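Local coordinates for protein ICChI, a glycosylated chitinase (Ipomoea carnea, PDB 6IDN) that probably hydrolyses the beta-1,4 linkages of chitin and of bacterial cell-wall peptidoglycan, as a plant family 18 glycosidase with chitinase and lysozyme activity, at residues Ser62-Cys67 with Arg112-Glu117; Tyr85-Arg90 with Ala94-Tyr99; Glu169-Ser174 with Asn204-Ile209; Leu216-Ala221 with Asp234-Glu239. All coordinates share one frame; numbering follows the deposited sequence.

Contact 1 (Ser62-Cys67 with Arg112-Glu117). With CA (calcium ion), chain F.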
loop_
_atom_site.group_PDB
_atom_site.type_symbol
_atom_site.label_atom_id
_atom_site.label_comp_id
_atom_site.label_asym_id
_atom_site.label_seq_id
_atom_site.Cartn_x
_atom_site.Cartn_y
_atom_site.Cartn_z
ATOM N N SER A 62 1.236 -20.376 -2.186
ATOM C CA SER A 62 1.824 -20.781 -3.456
ATOM C C SER A 62 1.776 -19.652 -4.478
ATOM O O SER A 62 2.693 -19.511 -5.295
ATOM C CB SER A 62 1.108 -22.021 -3.997
ATOM O OG SER A 62 1.389 -23.164 -3.198
ATOM N N GLU A 63 0.716 -18.840 -4.449
ATOM C CA GLU A 63 0.606 -17.738 -5.399
ATOM C C GLU A 63 1.522 -16.583 -5.005
ATOM O O GLU A 63 2.119 -15.936 -5.876
ATOM C CB GLU A 63 -0.854 -17.285 -5.504
ATOM C CG GLU A 63 -1.797 -18.444 -5.852
ATOM C CD GLU A 63 -3.197 -18.025 -6.270
ATOM O OE1 GLU A 63 -3.405 -16.846 -6.616
ATOM O OE2 GLU A 63 -4.095 -18.900 -6.271
ATOM N N ILE A 64 1.657 -16.323 -3.703
ATOM C CA ILE A 64 2.634 -15.342 -3.231
ATOM C C ILE A 64 4.035 -15.771 -3.651
ATOM O O ILE A 64 4.814 -14.982 -4.199
ATOM C CB ILE A 64 2.527 -15.173 -1.703
ATOM C CG1 ILE A 64 1.161 -14.594 -1.308
ATOM C CG2 ILE A 64 3.651 -14.277 -1.161
ATOM C CD1 ILE A 64 0.820 -14.789 0.172
ATOM N N SER A 65 4.374 -17.039 -3.408
ATOM C CA SER A 65 5.686 -17.528 -3.812
ATOM C C SER A 65 5.898 -17.352 -5.310
ATOM O O SER A 65 6.990 -16.979 -5.753
ATOM C CB SER A 65 5.839 -18.995 -3.419
ATOM O OG SER A 65 7.186 -19.405 -3.549
ATOM N N TYR A 66 4.864 -17.626 -6.102
ATOM C CA TYR A 66 4.984 -17.486 -7.550
ATOM C C TYR A 66 5.190 -16.025 -7.937
ATOM O O TYR A 66 6.056 -15.709 -8.762
ATOM C CB TYR A 66 3.747 -18.061 -8.231
ATOM C CG TYR A 66 3.691 -17.768 -9.710
ATOM C CD1 TYR A 66 4.439 -18.515 -10.618
ATOM C CD2 TYR A 66 2.895 -16.741 -10.200
ATOM C CE1 TYR A 66 4.389 -18.240 -11.977
ATOM C CE2 TYR A 66 2.834 -16.463 -11.557
ATOM C CZ TYR A 66 3.584 -17.217 -12.439
ATOM O OH TYR A 66 3.534 -16.934 -13.789
ATOM N N CYS A 67 4.409 -15.118 -7.345
ATOM C CA CYS A 67 4.610 -13.693 -7.597
ATOM C C CYS A 67 6.034 -13.278 -7.266
ATOM O O CYS A 67 6.687 -12.577 -8.043
ATOM C CB CYS A 67 3.622 -12.868 -6.776
ATOM S SG CYS A 67 1.925 -13.013 -7.282
ATOM N N ARG A 112 -0.617 -19.304 10.391
ATOM C CA ARG A 112 -0.407 -18.147 9.525
ATOM C C ARG A 112 -1.544 -18.054 8.516
ATOM O O ARG A 112 -1.799 -19.033 7.798
ATOM C CB ARG A 112 0.929 -18.246 8.815
ATOM C CG ARG A 112 2.145 -18.127 9.755
ATOM C CD ARG A 112 3.459 -18.387 9.042
ATOM N NE ARG A 112 3.590 -17.575 7.834
ATOM C CZ ARG A 112 4.218 -16.402 7.784
ATOM N NH1 ARG A 112 4.788 -15.879 8.879
ATOM N NH2 ARG A 112 4.278 -15.750 6.629
ATOM N N PRO A 113 -2.262 -16.927 8.445
ATOM C CA PRO A 113 -3.485 -16.871 7.627
ATOM C C PRO A 113 -3.270 -17.152 6.152
ATOM O O PRO A 113 -4.173 -17.702 5.512
ATOM C CB PRO A 113 -3.986 -15.439 7.854
ATOM C CG PRO A 113 -3.453 -15.067 9.202
ATOM C CD PRO A 113 -2.090 -15.720 9.268
ATOM N N LEU A 114 -2.124 -16.777 5.584
ATOM C CA LEU A 114 -1.866 -16.973 4.162
ATOM C C LEU A 114 -0.816 -18.050 3.906
ATOM O O LEU A 114 -0.196 -18.064 2.836
ATOM C CB LEU A 114 -1.433 -15.655 3.514
ATOM C CG LEU A 114 -2.317 -14.442 3.807
ATOM C CD1 LEU A 114 -1.755 -13.186 3.133
ATOM C CD2 LEU A 114 -3.752 -14.691 3.347
ATOM N N GLY A 115 -0.594 -18.950 4.866
ATOM C CA GLY A 115 0.367 -20.018 4.673
ATOM C C GLY A 115 1.788 -19.612 5.007
ATOM O O GLY A 115 2.056 -18.549 5.571
ATOM N N ASP A 116 2.729 -20.475 4.611
ATOM C CA ASP A 116 4.102 -20.348 5.087
ATOM C C ASP A 116 4.923 -19.279 4.374
ATOM O O ASP A 116 5.903 -18.795 4.954
ATOM C CB ASP A 116 4.821 -21.689 4.964
ATOM C CG ASP A 116 5.093 -22.329 6.313
ATOM O OD1 ASP A 116 4.568 -21.839 7.341
ATOM O OD2 ASP A 116 5.810 -23.345 6.338
ATOM N N GLU A 117 4.577 -18.900 3.145
ATOM C CA GLU A 117 5.416 -17.956 2.410
ATOM C C GLU A 117 5.405 -16.572 3.062
ATOM O O GLU A 117 4.338 -16.010 3.332
ATOM C CB GLU A 117 4.954 -17.861 0.956
ATOM C CG GLU A 117 5.895 -17.063 0.072
ATOM C CD GLU A 117 7.201 -17.793 -0.212
ATOM O OE1 GLU A 117 7.233 -19.036 -0.131
ATOM O OE2 GLU A 117 8.206 -17.120 -0.511
HETATM CA CA CA F . 6.870 -21.060 8.617
#
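E117 lays its side chain along helix 60-69, over I64 and beside S65. Its CG is anti to the backbone N (chi1 -171°), which brings E117 CG to 3.8 Å from I64 CG2 as the two side chains run past each other in opposite senses; the bend at chi2 (72°) then turns the carboxylate toward S65. There S65 OG gives a weak hydrogen bond of 3.4 Å to E117 OE1; the stronger hold is on OE2, a salt bridge to K68 one turn further along the helix. In this TIM barrel of glycoside hydrolase family 18, the contact ties an outer helix to the loop that runs from helix 90-103 into strand 121-126. With an alanine here in place of E117, the K68 ammonium would probably lose its carboxylate mate, and I64 CG2 the aliphatic cover that E117 CG gives it. The other branch of I64 crosses L114 at about a right angle, I64 CD1 lying 4.1 Å from L114 CB. L114 sits in a type I turn from R112 to G115, which R112 braces through NE, 2.9 Å from G115 O at a nearly straight 168°. On the far side of the loop D116 OD1 binds a calcium ion at 2.7 Å, together with Q108.

Contact 2 (Tyr85-Arg90 with Ala94-Tyr99)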
loop_
_atom_site.group_PDB
_atom_site.type_symbol
_atom_site.label_atom_id
_atom_site.label_comp_id
_atom_site.label_asym_id
_atom_site.label_seq_id
_atom_site.Cartn_x
_atom_site.Cartn_y
_atom_site.Cartn_z
ATOM N N TYR A 85 -9.599 -0.342 13.753
ATOM C CA TYR A 85 -8.168 -0.406 14.020
ATOM C C TYR A 85 -7.683 0.904 14.620
ATOM O O TYR A 85 -8.177 1.977 14.271
ATOM C CB TYR A 85 -7.383 -0.754 12.747
ATOM C CG TYR A 85 -7.561 0.210 11.596
ATOM C CD1 TYR A 85 -8.535 0.008 10.636
ATOM C CD2 TYR A 85 -6.697 1.295 11.428
ATOM C CE1 TYR A 85 -8.686 0.883 9.570
ATOM C CE2 TYR A 85 -6.842 2.166 10.362
ATOM C CZ TYR A 85 -7.826 1.957 9.431
ATOM O OH TYR A 85 -7.956 2.814 8.369
ATOM N N TYR A 86 -6.737 0.774 15.547
ATOM C CA TYR A 86 -5.989 1.856 16.175
ATOM C C TYR A 86 -5.071 1.242 17.222
ATOM O O TYR A 86 -5.312 0.134 17.715
ATOM C CB TYR A 86 -6.893 2.907 16.824
ATOM C CG TYR A 86 -7.817 2.382 17.898
ATOM C CD1 TYR A 86 -7.411 2.341 19.219
ATOM C CD2 TYR A 86 -9.099 1.934 17.594
ATOM C CE1 TYR A 86 -8.247 1.862 20.220
ATOM C CE2 TYR A 86 -9.945 1.463 18.589
ATOM C CZ TYR A 86 -9.510 1.419 19.896
ATOM O OH TYR A 86 -10.357 0.953 20.887
ATOM N N LEU A 87 -4.010 1.970 17.551
ATOM C CA LEU A 87 -3.016 1.518 18.511
ATOM C C LEU A 87 -3.189 2.302 19.801
ATOM O O LEU A 87 -3.422 3.511 19.770
ATOM C CB LEU A 87 -1.614 1.732 17.958
ATOM C CG LEU A 87 -1.393 1.079 16.594
ATOM C CD1 LEU A 87 -0.119 1.617 15.977
ATOM C CD2 LEU A 87 -1.333 -0.448 16.718
ATOM N N SER A 88 -3.052 1.618 20.934
ATOM C CA SER A 88 -3.371 2.253 22.203
ATOM C C SER A 88 -2.152 2.720 23.001
ATOM O O SER A 88 -2.330 3.489 23.958
ATOM C CB SER A 88 -4.221 1.305 23.065
ATOM O OG SER A 88 -3.579 0.056 23.237
ATOM N N SER A 89 -0.936 2.313 22.625
ATOM C CA SER A 89 0.257 2.602 23.420
ATOM C C SER A 89 1.490 2.182 22.637
ATOM O O SER A 89 1.393 1.495 21.616
ATOM C CB SER A 89 0.233 1.866 24.754
ATOM O OG SER A 89 0.427 0.482 24.544
ATOM N N ARG A 90 2.665 2.566 23.146
ATOM C CA ARG A 90 3.909 2.089 22.531
ATOM C C ARG A 90 4.010 0.573 22.622
ATOM O O ARG A 90 4.452 -0.090 21.672
ATOM C CB ARG A 90 5.137 2.719 23.207
ATOM C CG ARG A 90 5.341 4.221 23.052
ATOM C CD ARG A 90 6.679 4.655 23.682
ATOM N NE ARG A 90 7.774 3.969 23.011
ATOM C CZ ARG A 90 8.438 4.447 21.964
ATOM N NH1 ARG A 90 8.157 5.652 21.475
ATOM N NH2 ARG A 90 9.386 3.705 21.397
ATOM N N ALA A 94 4.314 -2.366 19.690
ATOM C CA ALA A 94 5.291 -3.452 19.599
ATOM C C ALA A 94 4.598 -4.804 19.474
ATOM O O ALA A 94 5.075 -5.686 18.746
ATOM C CB ALA A 94 6.248 -3.438 20.801
ATOM N N SER A 95 3.456 -4.979 20.150
ATOM C CA SER A 95 2.740 -6.252 20.092
ATOM C C SER A 95 2.174 -6.509 18.700
ATOM O O SER A 95 2.177 -7.651 18.221
ATOM C CB SER A 95 1.608 -6.270 21.128
ATOM O OG SER A 95 2.120 -6.309 22.456
ATOM N N VAL A 96 1.679 -5.460 18.037
ATOM C CA VAL A 96 1.150 -5.610 16.683
ATOM C C VAL A 96 2.281 -5.892 15.698
ATOM O O VAL A 96 2.120 -6.683 14.759
ATOM C CB VAL A 96 0.349 -4.350 16.300
ATOM C CG1 VAL A 96 -0.040 -4.365 14.834
ATOM C CG2 VAL A 96 -0.897 -4.261 17.162
ATOM N N ALA A 97 3.434 -5.246 15.885
ATOM C CA ALA A 97 4.567 -5.527 15.010
ATOM C C ALA A 97 4.951 -6.989 15.097
ATOM O O ALA A 97 5.217 -7.645 14.080
ATOM C CB ALA A 97 5.768 -4.651 15.396
ATOM N N GLN A 98 4.980 -7.527 16.314
ATOM C CA GLN A 98 5.336 -8.934 16.491
ATOM C C GLN A 98 4.307 -9.831 15.829
ATOM O O GLN A 98 4.656 -10.821 15.180
ATOM C CB GLN A 98 5.448 -9.241 17.983
ATOM C CG GLN A 98 6.083 -10.553 18.263
ATOM C CD GLN A 98 7.548 -10.542 17.930
ATOM O OE1 GLN A 98 8.329 -9.789 18.509
ATOM N NE2 GLN A 98 7.930 -11.354 16.950
ATOM N N TYR A 99 3.018 -9.502 15.992
ATOM C CA TYR A 99 1.967 -10.256 15.332
ATOM C C TYR A 99 2.180 -10.272 13.830
ATOM O O TYR A 99 2.038 -11.315 13.185
ATOM C CB TYR A 99 0.578 -9.659 15.654
ATOM C CG TYR A 99 -0.494 -10.102 14.660
ATOM C CD1 TYR A 99 -1.177 -11.295 14.828
ATOM C CD2 TYR A 99 -0.803 -9.329 13.542
ATOM C CE1 TYR A 99 -2.139 -11.710 13.913
ATOM C CE2 TYR A 99 -1.758 -9.740 12.619
ATOM C CZ TYR A 99 -2.423 -10.933 12.817
ATOM O OH TYR A 99 -3.385 -11.343 11.906
#
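L87 and V96 meet through one methyl each, L87 CD2 resting 3.9 Å from V96 CG2, where the loop after strand 84-85 turns into helix 90-103 of the TIM barrel. The two side chains cross obliquely, and both point from their backbones toward the opposite segment. V96 presents CG2 because its CG1 takes the position anti to the backbone N (chi1 171°), leaving CG2 beside that N and facing the loop. L87 is buried from further out as well: Y133 and Y134, the latter on helix 134-148, also touch its side chain, so the leucine fills the space between two neighbouring outer helices. The second meeting point is backbone. R90 opens the helix, and its carbonyl O accepts the N-H of A94 at 3.0 Å, an ordinary helical i to i+4 bond, while the A94 methyl lies 3.9 Å from the same oxygen. What positions this first turn is S89 at the N-cap: its OG accepts the backbone N-H of D92, and D92 in return takes the N-H of S88 on its carboxylate. Further back, Y86 stacks its ring on H38 and Y85 sends its hydroxyl to G80 and E127, fixing the loop before it reaches L87. Within the helix the same pattern runs on, with Q98 N 3.1 Å from A94 O.

Contact 3 (Glu169-Ser174 with Asn204-Ile209). With NAG (2-acetamido-2-deoxy-beta-D-glucopyranose), chain C.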
loop_
_atom_site.group_PDB
_atom_site.type_symbol
_atom_site.label_atom_id
_atom_site.label_comp_id
_atom_site.label_asym_id
_atom_site.label_seq_id
_atom_site.Cartn_x
_atom_site.Cartn_y
_atom_site.Cartn_z
ATOM N N GLU A 169 3.331 11.332 11.314
ATOM C CA GLU A 169 4.348 10.908 12.277
ATOM C C GLU A 169 5.086 9.677 11.782
ATOM O O GLU A 169 6.308 9.571 11.934
ATOM C CB GLU A 169 3.717 10.615 13.638
ATOM C CG GLU A 169 3.238 11.839 14.400
ATOM C CD GLU A 169 2.649 11.476 15.751
ATOM O OE1 GLU A 169 2.397 10.275 15.987
ATOM O OE2 GLU A 169 2.431 12.380 16.590
ATOM N N ALA A 170 4.360 8.721 11.211
ATOM C CA ALA A 170 5.019 7.531 10.690
ATOM C C ALA A 170 5.981 7.907 9.574
ATOM O O ALA A 170 7.147 7.482 9.564
ATOM C CB ALA A 170 3.962 6.530 10.204
ATOM N N ILE A 171 5.524 8.748 8.647
ATOM C CA ILE A 171 6.388 9.135 7.534
ATOM C C ILE A 171 7.600 9.909 8.027
ATOM O O ILE A 171 8.693 9.774 7.473
ATOM C CB ILE A 171 5.575 9.918 6.480
ATOM C CG1 ILE A 171 4.662 8.929 5.747
ATOM C CG2 ILE A 171 6.487 10.610 5.471
ATOM C CD1 ILE A 171 3.534 9.595 4.937
ATOM N N ASN A 172 7.445 10.703 9.093
ATOM C CA ASN A 172 8.542 11.509 9.620
ATOM C C ASN A 172 9.610 10.682 10.329
ATOM O O ASN A 172 10.627 11.255 10.747
ATOM C CB ASN A 172 7.968 12.550 10.588
ATOM C CG ASN A 172 8.770 13.838 10.649
ATOM O OD1 ASN A 172 9.809 14.015 9.999
ATOM N ND2 ASN A 172 8.263 14.770 11.436
ATOM N N THR A 173 9.401 9.372 10.490
ATOM C CA THR A 173 10.458 8.516 11.025
ATOM C C THR A 173 11.624 8.392 10.062
ATOM O O THR A 173 12.708 7.963 10.482
ATOM C CB THR A 173 9.971 7.086 11.324
ATOM O OG1 THR A 173 9.559 6.426 10.109
ATOM C CG2 THR A 173 8.849 7.055 12.371
ATOM N N SER A 174 11.408 8.719 8.785
ATOM C CA SER A 174 12.375 8.559 7.701
ATOM C C SER A 174 12.664 7.099 7.383
ATOM O O SER A 174 13.634 6.816 6.668
ATOM C CB SER A 174 13.695 9.279 8.000
ATOM O OG SER A 174 13.473 10.612 8.441
ATOM N N ASN A 204 6.206 20.759 -3.885
ATOM C CA ASN A 204 6.439 21.659 -2.763
ATOM C C ASN A 204 6.298 20.985 -1.413
ATOM O O ASN A 204 6.959 21.406 -0.453
ATOM C CB ASN A 204 5.485 22.855 -2.835
ATOM C CG ASN A 204 5.694 23.682 -4.084
ATOM O OD1 ASN A 204 6.778 23.671 -4.663
ATOM N ND2 ASN A 204 4.674 24.429 -4.489
ATOM N N ASP A 205 5.464 19.950 -1.319
ATOM C CA ASP A 205 5.157 19.316 -0.047
ATOM C C ASP A 205 5.738 17.911 0.022
ATOM O O ASP A 205 6.591 17.637 0.868
ATOM C CB ASP A 205 3.631 19.270 0.183
ATOM C CG ASP A 205 3.002 20.661 0.324
ATOM O OD1 ASP A 205 3.716 21.627 0.673
ATOM O OD2 ASP A 205 1.774 20.786 0.091
ATOM N N TRP A 206 5.319 17.017 -0.874
ATOM C CA TRP A 206 5.702 15.617 -0.734
ATOM C C TRP A 206 7.168 15.388 -1.071
ATOM O O TRP A 206 7.761 14.410 -0.594
ATOM C CB TRP A 206 4.767 14.749 -1.590
ATOM C CG TRP A 206 3.406 14.747 -0.958
ATOM C CD1 TRP A 206 2.290 15.429 -1.386
ATOM C CD2 TRP A 206 3.048 14.124 0.276
ATOM N NE1 TRP A 206 1.250 15.236 -0.499
ATOM C CE2 TRP A 206 1.691 14.441 0.531
ATOM C CE3 TRP A 206 3.735 13.312 1.190
ATOM C CZ2 TRP A 206 1.009 13.957 1.649
ATOM C CZ3 TRP A 206 3.060 12.843 2.306
ATOM C CH2 TRP A 206 1.711 13.169 2.528
ATOM N N SER A 207 7.768 16.283 -1.859
ATOM C CA SER A 207 9.201 16.232 -2.113
ATOM C C SER A 207 10.021 16.366 -0.837
ATOM O O SER A 207 11.188 15.959 -0.821
ATOM C CB SER A 207 9.585 17.342 -3.092
ATOM O OG SER A 207 9.475 18.618 -2.477
ATOM N N THR A 208 9.447 16.929 0.228
ATOM C CA THR A 208 10.215 17.199 1.435
ATOM C C THR A 208 10.312 16.004 2.367
ATOM O O THR A 208 11.096 16.052 3.322
ATOM C CB THR A 208 9.649 18.405 2.217
ATOM O OG1 THR A 208 8.399 18.066 2.849
ATOM C CG2 THR A 208 9.476 19.624 1.303
ATOM N N ILE A 209 9.558 14.934 2.135
ATOM C CA ILE A 209 9.644 13.810 3.056
ATOM C C ILE A 209 10.866 12.962 2.721
ATOM O O ILE A 209 11.390 12.984 1.605
ATOM C CB ILE A 209 8.359 12.964 3.056
ATOM C CG1 ILE A 209 8.198 12.157 1.747
ATOM C CG2 ILE A 209 7.166 13.854 3.386
ATOM C CD1 ILE A 209 7.092 11.099 1.771
HETATM C C1 NAG C . 8.891 16.044 11.608
HETATM C C2 NAG C . 7.885 17.188 11.484
HETATM C C3 NAG C . 8.561 18.528 11.799
HETATM C C4 NAG C . 9.282 18.448 13.140
HETATM C C5 NAG C . 10.232 17.256 13.154
HETATM C C6 NAG C . 10.912 17.036 14.486
HETATM C C7 NAG C . 6.001 16.923 9.927
HETATM C C8 NAG C . 5.562 16.971 8.492
HETATM N N2 NAG C . 7.292 17.197 10.155
HETATM O O3 NAG C . 7.587 19.572 11.848
HETATM O O4 NAG C . 10.022 19.643 13.367
HETATM O O5 NAG C . 9.480 16.064 12.891
HETATM O O6 NAG C . 11.765 15.899 14.454
HETATM O O7 NAG C . 5.219 16.675 10.838
#
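Beside an N-glycosylation site of the barrel's outer layer, I171 of the short helix 168-171 packs against the C-terminal end of helix 196-206 and the residues that follow it. Its two branches have separate partners. I171 CG2, set anti to the backbone N by a chi1 of -73°, lies 3.8 Å from I209 CD1, and the two isoleucines cross at a slant. The longer branch ends in I171 CD1, which reaches the edge of the W206 indole near the ring plane, 4.2 Å from W206 CZ3. The indole is held from elsewhere: its NE1 donates to the carbonyl of C160, and F162 meets it edge-to-face. Both segments turn sharply here, through type I turns from I171 to S174 and from W206 to I209. In each, a threonine puts hydroxyl and backbone N on the carbonyl three residues back, just ahead of the turn: T173 OG1 lies 2.7 Å from A170 O, and T208 OG1 2.7 Å from D205 O. N172 points its CB away from the other segment and carries the glycan, N172 ND2 bonded at 1.4 Å to C1 of an N-acetylglucosamine that R168 also hydrogen-bonds. N172-T173-S174 is the Asn-X-Ser sequon of N-linked glycosylation.

Contact 4 (Leu216-Ala221 with Asp234-Glu239). With CA (calcium ion), chain E.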
loop_
_atom_site.group_PDB
_atom_site.type_symbol
_atom_site.label_atom_id
_atom_site.label_comp_id
_atom_site.label_asym_id
_atom_site.label_seq_id
_atom_site.Cartn_x
_atom_site.Cartn_y
_atom_site.Cartn_z
ATOM N N LEU A 216 3.230 8.251 -7.220
ATOM C CA LEU A 216 1.982 8.966 -7.482
ATOM C C LEU A 216 0.828 7.970 -7.422
ATOM O O LEU A 216 0.731 7.085 -8.273
ATOM C CB LEU A 216 2.053 9.635 -8.853
ATOM C CG LEU A 216 0.804 10.407 -9.285
ATOM C CD1 LEU A 216 0.802 11.760 -8.598
ATOM C CD2 LEU A 216 0.785 10.598 -10.792
ATOM N N GLY A 217 -0.057 8.104 -6.435
ATOM C CA GLY A 217 -1.178 7.178 -6.302
ATOM C C GLY A 217 -2.402 7.688 -7.039
ATOM O O GLY A 217 -2.804 8.838 -6.864
ATOM N N LEU A 218 -3.018 6.815 -7.826
ATOM C CA LEU A 218 -4.096 7.215 -8.716
ATOM C C LEU A 218 -5.191 6.167 -8.733
ATOM O O LEU A 218 -4.927 4.979 -8.515
ATOM C CB LEU A 218 -3.590 7.396 -10.150
ATOM C CG LEU A 218 -2.633 8.549 -10.365
ATOM C CD1 LEU A 218 -2.111 8.456 -11.796
ATOM C CD2 LEU A 218 -3.330 9.874 -10.153
ATOM N N PRO A 219 -6.416 6.559 -9.066
ATOM C CA PRO A 219 -7.448 5.559 -9.351
ATOM C C PRO A 219 -7.274 4.995 -10.753
ATOM O O PRO A 219 -6.898 5.706 -11.689
ATOM C CB PRO A 219 -8.761 6.345 -9.215
ATOM C CG PRO A 219 -8.379 7.821 -9.205
ATOM C CD PRO A 219 -6.880 7.945 -9.238
ATOM N N ALA A 220 -7.511 3.689 -10.891
ATOM C CA ALA A 220 -7.321 3.055 -12.194
ATOM C C ALA A 220 -8.455 3.340 -13.169
ATOM O O ALA A 220 -8.297 3.091 -14.369
ATOM C CB ALA A 220 -7.174 1.537 -12.043
ATOM N N ALA A 221 -9.585 3.830 -12.677
ATOM C CA ALA A 221 -10.743 4.165 -13.490
ATOM C C ALA A 221 -11.576 5.167 -12.709
ATOM O O ALA A 221 -11.436 5.265 -11.485
ATOM C CB ALA A 221 -11.573 2.912 -13.816
ATOM N N ASP A 234 -3.699 9.350 -21.560
ATOM C CA ASP A 234 -2.886 10.207 -22.423
ATOM C C ASP A 234 -2.511 11.508 -21.718
ATOM O O ASP A 234 -1.395 12.020 -21.894
ATOM C CB ASP A 234 -3.624 10.469 -23.733
ATOM C CG ASP A 234 -3.618 9.255 -24.642
ATOM O OD1 ASP A 234 -2.634 8.483 -24.596
ATOM O OD2 ASP A 234 -4.587 9.068 -25.402
ATOM N N ASP A 235 -3.421 12.048 -20.904
ATOM C CA ASP A 235 -3.105 13.240 -20.122
ATOM C C ASP A 235 -2.045 12.950 -19.072
ATOM O O ASP A 235 -1.185 13.796 -18.799
ATOM C CB ASP A 235 -4.359 13.771 -19.434
ATOM C CG ASP A 235 -5.314 14.478 -20.381
ATOM O OD1 ASP A 235 -5.038 14.646 -21.598
ATOM O OD2 ASP A 235 -6.380 14.863 -19.882
ATOM N N LEU A 236 -2.133 11.795 -18.409
ATOM C CA LEU A 236 -1.095 11.433 -17.452
ATOM C C LEU A 236 0.266 11.397 -18.132
ATOM O O LEU A 236 1.253 11.947 -17.626
ATOM C CB LEU A 236 -1.420 10.076 -16.819
ATOM C CG LEU A 236 -0.420 9.590 -15.778
ATOM C CD1 LEU A 236 -0.531 10.461 -14.530
ATOM C CD2 LEU A 236 -0.656 8.129 -15.430
ATOM N N ILE A 237 0.322 10.764 -19.299
ATOM C CA ILE A 237 1.585 10.597 -20.012
ATOM C C ILE A 237 2.136 11.939 -20.468
ATOM O O ILE A 237 3.356 12.158 -20.455
ATOM C CB ILE A 237 1.379 9.628 -21.187
ATOM C CG1 ILE A 237 1.123 8.217 -20.657
ATOM C CG2 ILE A 237 2.571 9.664 -22.138
ATOM C CD1 ILE A 237 0.449 7.305 -21.678
ATOM N N SER A 238 1.264 12.854 -20.890
ATOM C CA SER A 238 1.756 14.087 -21.486
ATOM C C SER A 238 1.893 15.229 -20.491
ATOM O O SER A 238 2.728 16.111 -20.702
ATOM C CB SER A 238 0.856 14.524 -22.645
ATOM O OG SER A 238 -0.433 14.856 -22.173
ATOM N N GLU A 239 1.100 15.248 -19.419
ATOM C CA GLU A 239 1.076 16.385 -18.503
ATOM C C GLU A 239 1.740 16.131 -17.162
ATOM O O GLU A 239 2.167 17.093 -16.522
ATOM C CB GLU A 239 -0.367 16.819 -18.216
ATOM C CG GLU A 239 -1.137 17.225 -19.449
ATOM C CD GLU A 239 -2.630 17.287 -19.227
ATOM O OE1 GLU A 239 -3.045 17.481 -18.062
ATOM O OE2 GLU A 239 -3.384 17.174 -20.224
HETATM CA CA CA E . -7.471 16.598 -20.750
HETATM O O HOH W 1 -6.899 15.876 -22.780
#
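Different chi1 settings bring L218 and L236 together: CG of L236 is anti to its backbone N (-179°), whereas in L218 CG is anti to the carbonyl carbon (-67°). The two side chains then reach toward each other tip to tip, and L218 CD1 comes 3.7 Å from L236 CD1 and 3.9 Å from L236 CD2, so that one methyl sits against both ends of the fork. L216, two residues back on the same face of strand 213-219, approaches differently. It slides past L236 in the opposite direction and touches with CD2, 4.0 Å from L236 CD1, which is thereby shared between the two strand leucines. Nothing polar crosses here; all three residues are buried. Y264 lies against both L218 and L236, I268 adds to L236, and V240 and I244 of the same helix cover L216. Another side of the helix carries a metal: D235 OD2 binds a calcium ion at 2.2 Å, and its OD1 accepts a hydrogen bond from a water that is itself a ligand of the ion. The strand's own place in the sheet comes from backbone bonds, L216 and L218 to the strand 250-256 and G217 to V181. Leucines pointing outward from a parallel strand onto the helix that follows it are the usual seam of a beta-alpha-beta crossover, here strand 213-219, helix 233-244 and strand 250-256 of the TIM barrel.

The four contacts are spread round the TIM barrel, their centres about 16 to 19 Å from the centre of the chain, and none touches another. Contact 2 is nested in the chain loop closed by contact 1, because 85-99 lies between 62-67 and 112-117; their nearest atoms are about 5 Å apart. Contacts 3 and 4 follow in series, joined through helix 196-206 and strand 213-219, with centres about 23 Å apart and nearest atoms about 8 Å apart. Contacts 1 and 3 lie on opposite sides of the chain's centre, as do contacts 2 and 4, whose centres are about 35 Å apart. Separate calcium ions mark contacts 1 and 4, and contact 3 carries a glycan.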